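Local coordinates for protein probable zinc protease (PDB 4NNZ) that is probably a zinc-dependent metallopeptidase subunit of the M16 family, working as one half of a heterodimeric protease, at residues A[131-135]-A[136-140]; A[164-167]-A[168-172]. All blocks are in the same frame, centred on the assembly; numbering follows the deposited sequence.

Contact 1: A[131-135]-A[136-140]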
loop_
_atom_site.group_PDB
_atom_site.type_symbol
_atom_site.label_atom_id
_atom_site.label_comp_id
_atom_site.label_asym_id
_atom_site.label_seq_id
_atom_site.Cartn_x
_atom_site.Cartn_y
_atom_site.Cartn_z
ATOM N N GLU A 131 -6.292 -17.675 -12.715
ATOM C CA GLU A 131 -5.741 -18.242 -11.515
ATOM C C GLU A 131 -6.093 -17.406 -10.291
ATOM O O GLU A 131 -6.267 -17.940 -9.244
ATOM C CB GLU A 131 -4.230 -18.441 -11.658
ATOM C CG GLU A 131 -3.437 -18.431 -10.366
ATOM C CD GLU A 131 -2.035 -18.946 -10.512
ATOM O OE1 GLU A 131 -1.253 -18.323 -11.229
ATOM O OE2 GLU A 131 -1.701 -19.970 -9.900
ATOM N N ARG A 132 -6.174 -16.104 -10.434
ATOM C CA ARG A 132 -6.585 -15.269 -9.347
ATOM C C ARG A 132 -8.002 -15.518 -8.898
ATOM O O ARG A 132 -8.283 -15.481 -7.740
ATOM C CB ARG A 132 -6.429 -13.806 -9.708
ATOM C CG ARG A 132 -6.234 -12.958 -8.500
ATOM C CD ARG A 132 -6.740 -11.557 -8.642
ATOM N NE ARG A 132 -7.544 -11.224 -7.496
ATOM C CZ ARG A 132 -7.094 -10.859 -6.315
ATOM N NH1 ARG A 132 -5.819 -10.728 -6.071
ATOM N NH2 ARG A 132 -7.948 -10.615 -5.375
ATOM N N ARG A 133 -8.903 -15.693 -9.837
ATOM C CA ARG A 133 -10.263 -15.968 -9.498
ATOM C C ARG A 133 -10.432 -17.273 -8.777
ATOM O O ARG A 133 -11.107 -17.357 -7.798
ATOM C CB ARG A 133 -11.050 -16.144 -10.770
ATOM C CG ARG A 133 -11.363 -14.897 -11.532
ATOM C CD ARG A 133 -12.657 -15.085 -12.282
ATOM N NE ARG A 133 -12.678 -16.301 -13.095
ATOM C CZ ARG A 133 -13.478 -17.339 -12.889
ATOM N NH1 ARG A 133 -14.339 -17.339 -11.887
ATOM N NH2 ARG A 133 -13.420 -18.377 -13.685
ATOM N N LEU A 134 -9.871 -18.313 -9.335
ATOM C CA LEU A 134 -10.066 -19.632 -8.833
ATOM C C LEU A 134 -9.479 -19.864 -7.478
ATOM O O LEU A 134 -10.093 -20.462 -6.627
ATOM C CB LEU A 134 -9.477 -20.627 -9.809
ATOM C CG LEU A 134 -10.337 -21.260 -10.894
ATOM C CD1 LEU A 134 -11.676 -20.588 -11.023
ATOM C CD2 LEU A 134 -9.630 -21.257 -12.222
ATOM N N ARG A 135 -8.251 -19.432 -7.310
ATOM C CA ARG A 135 -7.514 -19.718 -6.126
ATOM C C ARG A 135 -7.510 -18.655 -5.074
ATOM O O ARG A 135 -7.037 -18.904 -4.019
ATOM C CB ARG A 135 -6.094 -20.016 -6.506
ATOM C CG ARG A 135 -5.925 -21.266 -7.299
ATOM C CD ARG A 135 -4.469 -21.611 -7.354
ATOM N NE ARG A 135 -4.126 -22.222 -8.615
ATOM C CZ ARG A 135 -3.952 -23.520 -8.788
ATOM N NH1 ARG A 135 -4.073 -24.362 -7.775
ATOM N NH2 ARG A 135 -3.648 -23.971 -9.987
ATOM N N THR A 136 -7.973 -17.460 -5.374
ATOM C CA THR A 136 -8.039 -16.422 -4.361
ATOM C C THR A 136 -9.423 -15.894 -4.084
ATOM O O THR A 136 -9.889 -15.946 -2.997
ATOM C CB THR A 136 -7.122 -15.260 -4.717
ATOM O OG1 THR A 136 -5.804 -15.745 -4.837
ATOM C CG2 THR A 136 -7.139 -14.235 -3.675
ATOM N N ASP A 137 -10.060 -15.367 -5.096
ATOM C CA ASP A 137 -11.409 -14.913 -4.971
ATOM C C ASP A 137 -12.410 -16.003 -4.652
ATOM O O ASP A 137 -13.286 -15.806 -3.863
ATOM C CB ASP A 137 -11.819 -14.226 -6.243
ATOM C CG ASP A 137 -11.218 -12.884 -6.391
ATOM O OD1 ASP A 137 -10.659 -12.365 -5.449
ATOM O OD2 ASP A 137 -11.304 -12.319 -7.461
ATOM N N ASP A 138 -12.289 -17.141 -5.283
ATOM C CA ASP A 138 -13.216 -18.199 -5.029
ATOM C C ASP A 138 -12.759 -19.130 -3.932
ATOM O O ASP A 138 -13.438 -20.057 -3.606
ATOM C CB ASP A 138 -13.540 -18.949 -6.303
ATOM C CG ASP A 138 -14.141 -18.064 -7.354
ATOM O OD1 ASP A 138 -14.468 -16.915 -7.054
ATOM O OD2 ASP A 138 -14.302 -18.512 -8.489
ATOM N N ASN A 139 -11.606 -18.873 -3.367
ATOM C CA ASN A 139 -11.203 -19.596 -2.206
ATOM C C ASN A 139 -11.409 -18.725 -1.005
ATOM O O ASN A 139 -10.689 -17.794 -0.796
ATOM C CB ASN A 139 -9.754 -19.980 -2.328
ATOM C CG ASN A 139 -9.253 -20.728 -1.134
ATOM O OD1 ASN A 139 -9.940 -20.865 -0.157
ATOM N ND2 ASN A 139 -8.045 -21.213 -1.212
ATOM N N PRO A 140 -12.396 -19.015 -0.190
ATOM C CA PRO A 140 -12.778 -18.103 0.881
ATOM C C PRO A 140 -11.714 -17.816 1.925
ATOM O O PRO A 140 -11.644 -16.704 2.373
ATOM C CB PRO A 140 -13.981 -18.784 1.503
ATOM C CG PRO A 140 -13.804 -20.194 1.192
ATOM C CD PRO A 140 -13.212 -20.225 -0.170
#
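Arg-132 and Arg-133 each reach five residues ahead, to Asp-137 and Asp-138, across the pi-type turn that widens the C-terminal end of helix 118-137 in this M16-family chain. In the backbone, the wider turn appears as two i to i+5 bonds, from Asp-137 N to Arg-132 O at 3.2 Å, lying in the carbonyl plane, and from Asp-138 N to Arg-133 O at 2.8 Å. Arg-132 O also keeps the ordinary i+4 donor, Thr-136 N at 3.1 Å, which stands well above that plane and is less straight.

Two salt bridges follow the same five-residue spacing. The chain of the buried Arg-132 leaves beside its carbonyl carbon (chi1 -154°) and bends at chi3, which brings NH2 to Asp-137 OD1 at 3.2 Å, on the syn side but tilted out of the carboxylate plane. Its NH1 is held by Gly-164 O and by Glu-146, so the positive charge is probably shared between Asp-137 and Glu-146. The outer pair is looser: Arg-133 and Asp-138 run side by side at the surface, and the stronger partner of this arginine is Glu-130, just before it.

Apolar contact is slight. Thr-136 turns OG1 to the side of its own backbone N, which leaves the methyl facing Arg-132; CG2 lies 4.0 Å above the guanidinium plane, offset toward its rim, and 4.1 Å from NH2.

Contact 2: A[164-167]-A[168-172]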
loop_
_atom_site.group_PDB
_atom_site.type_symbol
_atom_site.label_atom_id
_atom_site.label_comp_id
_atom_site.label_asym_id
_atom_site.label_seq_id
_atom_site.Cartn_x
_atom_site.Cartn_y
_atom_site.Cartn_z
ATOM N N GLY A 164 -1.267 -10.343 -7.383
ATOM C CA GLY A 164 -1.646 -9.071 -7.938
ATOM C C GLY A 164 -3.106 -8.792 -7.792
ATOM O O GLY A 164 -3.876 -9.687 -7.776
ATOM N N TRP A 165 -3.488 -7.547 -7.641
ATOM C CA TRP A 165 -4.888 -7.182 -7.623
ATOM C C TRP A 165 -5.476 -7.287 -9.020
ATOM O O TRP A 165 -4.816 -7.038 -9.978
ATOM C CB TRP A 165 -5.073 -5.783 -7.066
ATOM C CG TRP A 165 -4.572 -5.536 -5.689
ATOM C CD1 TRP A 165 -3.533 -4.770 -5.338
ATOM C CD2 TRP A 165 -5.117 -6.023 -4.481
ATOM N NE1 TRP A 165 -3.381 -4.739 -4.010
ATOM C CE2 TRP A 165 -4.350 -5.507 -3.449
ATOM C CE3 TRP A 165 -6.167 -6.864 -4.172
ATOM C CZ2 TRP A 165 -4.594 -5.800 -2.146
ATOM C CZ3 TRP A 165 -6.419 -7.128 -2.891
ATOM C CH2 TRP A 165 -5.638 -6.611 -1.885
ATOM N N MET A 166 -6.730 -7.639 -9.122
ATOM C CA MET A 166 -7.310 -7.923 -10.400
ATOM C C MET A 166 -7.293 -6.739 -11.320
ATOM O O MET A 166 -7.103 -6.867 -12.502
ATOM C CB MET A 166 -8.710 -8.476 -10.260
ATOM C CG MET A 166 -9.288 -8.933 -11.579
ATOM S SD MET A 166 -8.510 -10.354 -12.308
ATOM C CE MET A 166 -9.389 -11.596 -11.408
ATOM N N ALA A 167 -7.497 -5.580 -10.752
ATOM C CA ALA A 167 -7.471 -4.380 -11.500
ATOM C C ALA A 167 -6.121 -4.190 -12.112
ATOM O O ALA A 167 -6.020 -3.720 -13.203
ATOM C CB ALA A 167 -7.815 -3.227 -10.606
ATOM N N ASP A 168 -5.073 -4.505 -11.391
ATOM C CA ASP A 168 -3.743 -4.415 -11.934
ATOM C C ASP A 168 -3.451 -5.422 -13.028
ATOM O O ASP A 168 -2.899 -5.090 -14.020
ATOM C CB ASP A 168 -2.684 -4.450 -10.829
ATOM C CG ASP A 168 -2.909 -3.411 -9.772
ATOM O OD1 ASP A 168 -3.729 -2.545 -9.963
ATOM O OD2 ASP A 168 -2.291 -3.462 -8.725
ATOM N N LEU A 169 -3.844 -6.657 -12.838
ATOM C CA LEU A 169 -3.643 -7.677 -13.824
ATOM C C LEU A 169 -4.396 -7.307 -15.054
ATOM O O LEU A 169 -3.955 -7.514 -16.141
ATOM C CB LEU A 169 -4.130 -9.006 -13.305
ATOM C CG LEU A 169 -3.546 -9.465 -11.989
ATOM C CD1 LEU A 169 -4.299 -10.635 -11.438
ATOM C CD2 LEU A 169 -2.086 -9.795 -12.096
ATOM N N GLN A 170 -5.548 -6.724 -14.850
ATOM C CA GLN A 170 -6.400 -6.284 -15.923
ATOM C C GLN A 170 -5.772 -5.239 -16.776
ATOM O O GLN A 170 -6.101 -5.143 -17.904
ATOM C CB GLN A 170 -7.717 -5.790 -15.396
ATOM C CG GLN A 170 -8.757 -6.866 -15.365
ATOM C CD GLN A 170 -9.929 -6.525 -14.491
ATOM O OE1 GLN A 170 -9.929 -5.540 -13.780
ATOM N NE2 GLN A 170 -10.941 -7.346 -14.548
ATOM N N ARG A 171 -4.889 -4.443 -16.214
ATOM C CA ARG A 171 -4.200 -3.417 -16.947
ATOM C C ARG A 171 -2.773 -3.686 -17.304
ATOM O O ARG A 171 -2.165 -2.857 -17.892
ATOM C CB ARG A 171 -4.288 -2.110 -16.199
ATOM C CG ARG A 171 -5.671 -1.528 -16.223
ATOM C CD ARG A 171 -5.862 -0.470 -15.187
ATOM N NE ARG A 171 -5.520 -0.907 -13.865
ATOM C CZ ARG A 171 -5.476 -0.111 -12.825
ATOM N NH1 ARG A 171 -5.783 1.143 -12.959
ATOM N NH2 ARG A 171 -5.163 -0.578 -11.646
ATOM N N MET A 172 -2.237 -4.830 -16.950
ATOM C CA MET A 172 -0.831 -5.112 -17.149
ATOM C C MET A 172 -0.471 -5.243 -18.603
ATOM O O MET A 172 -1.291 -5.593 -19.397
ATOM C CB MET A 172 -0.457 -6.365 -16.387
ATOM C CG MET A 172 0.987 -6.782 -16.453
ATOM S SD MET A 172 1.343 -8.026 -15.226
ATOM C CE MET A 172 1.172 -9.495 -16.166
#
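With chi1 at -54°, Asp-168 carries its carboxylate beside its own backbone N and back alongside Trp-165; a bend at chi3 (-54°) in Arg-171 turns its guanidinium back to the carbonyl oxygen of Ala-167. Both groups fold back along helix 166-171, for which Trp-165 is the N-cap residue. Asp-168 OD2 comes in plane to the edge of the indole, 3.8 Å from Trp-165 CD1, with carboxylate and ring perpendicular. The same oxygen is hydrogen-bonded to Thr-47 OG1, an atom that also receives the backbone N of Trp-165, so one threonine secures both residues at the opening of the helix.

Regular helical bonds link Leu-169 N to Trp-165 O and Gln-170 N to Met-166 O. Ala-167 O is treated differently: beside a weak bond from Arg-171 N, it takes Arg-171 NE at 2.9 Å, a donor standing well above the carbonyl plane. Arg-171 NH2 then reaches Asp-168 OD1 at 3.0 Å, a salt bridge whose hydrogen bond is weak.

On another side of the helix, Met-166 SD lies 4.3 Å from Leu-169 CD1, and Met-166 CG lies 3.8 Å from Gln-170 NE2, the two side chains crossing at a slant. Gly-164 has a positive phi (103°), and its O lies 3.8 Å from Leu-169 CD1.

Arg-171 NH1 bonds to Lys-224 O of the second subunit. Its guanidinium thus spends three nitrogens on three different acceptors, and the charge presented to the neighbouring copy is probably tempered by Asp-168.

From the N terminus, helix 118-137 comes first and ends within contact 1; helix 140-152 and the loop after it then lead the chain back to contact 2 at 164-172. Each contact closes only a helical turn, and the two stand in series, neither nesting nor crossing, with centres about 14 Å apart. Arg-132 joins them: NH1 lies 2.8 Å from Gly-164 O, a probable hydrogen bond, and its CD packs on Leu-169 CD1 and Met-166 CE, while Arg-133 CG meets the same methyl. The C-terminal end of the long helix is thereby tied to the start of helix 166-171, where Trp-165 and Arg-171 touch the second subunit.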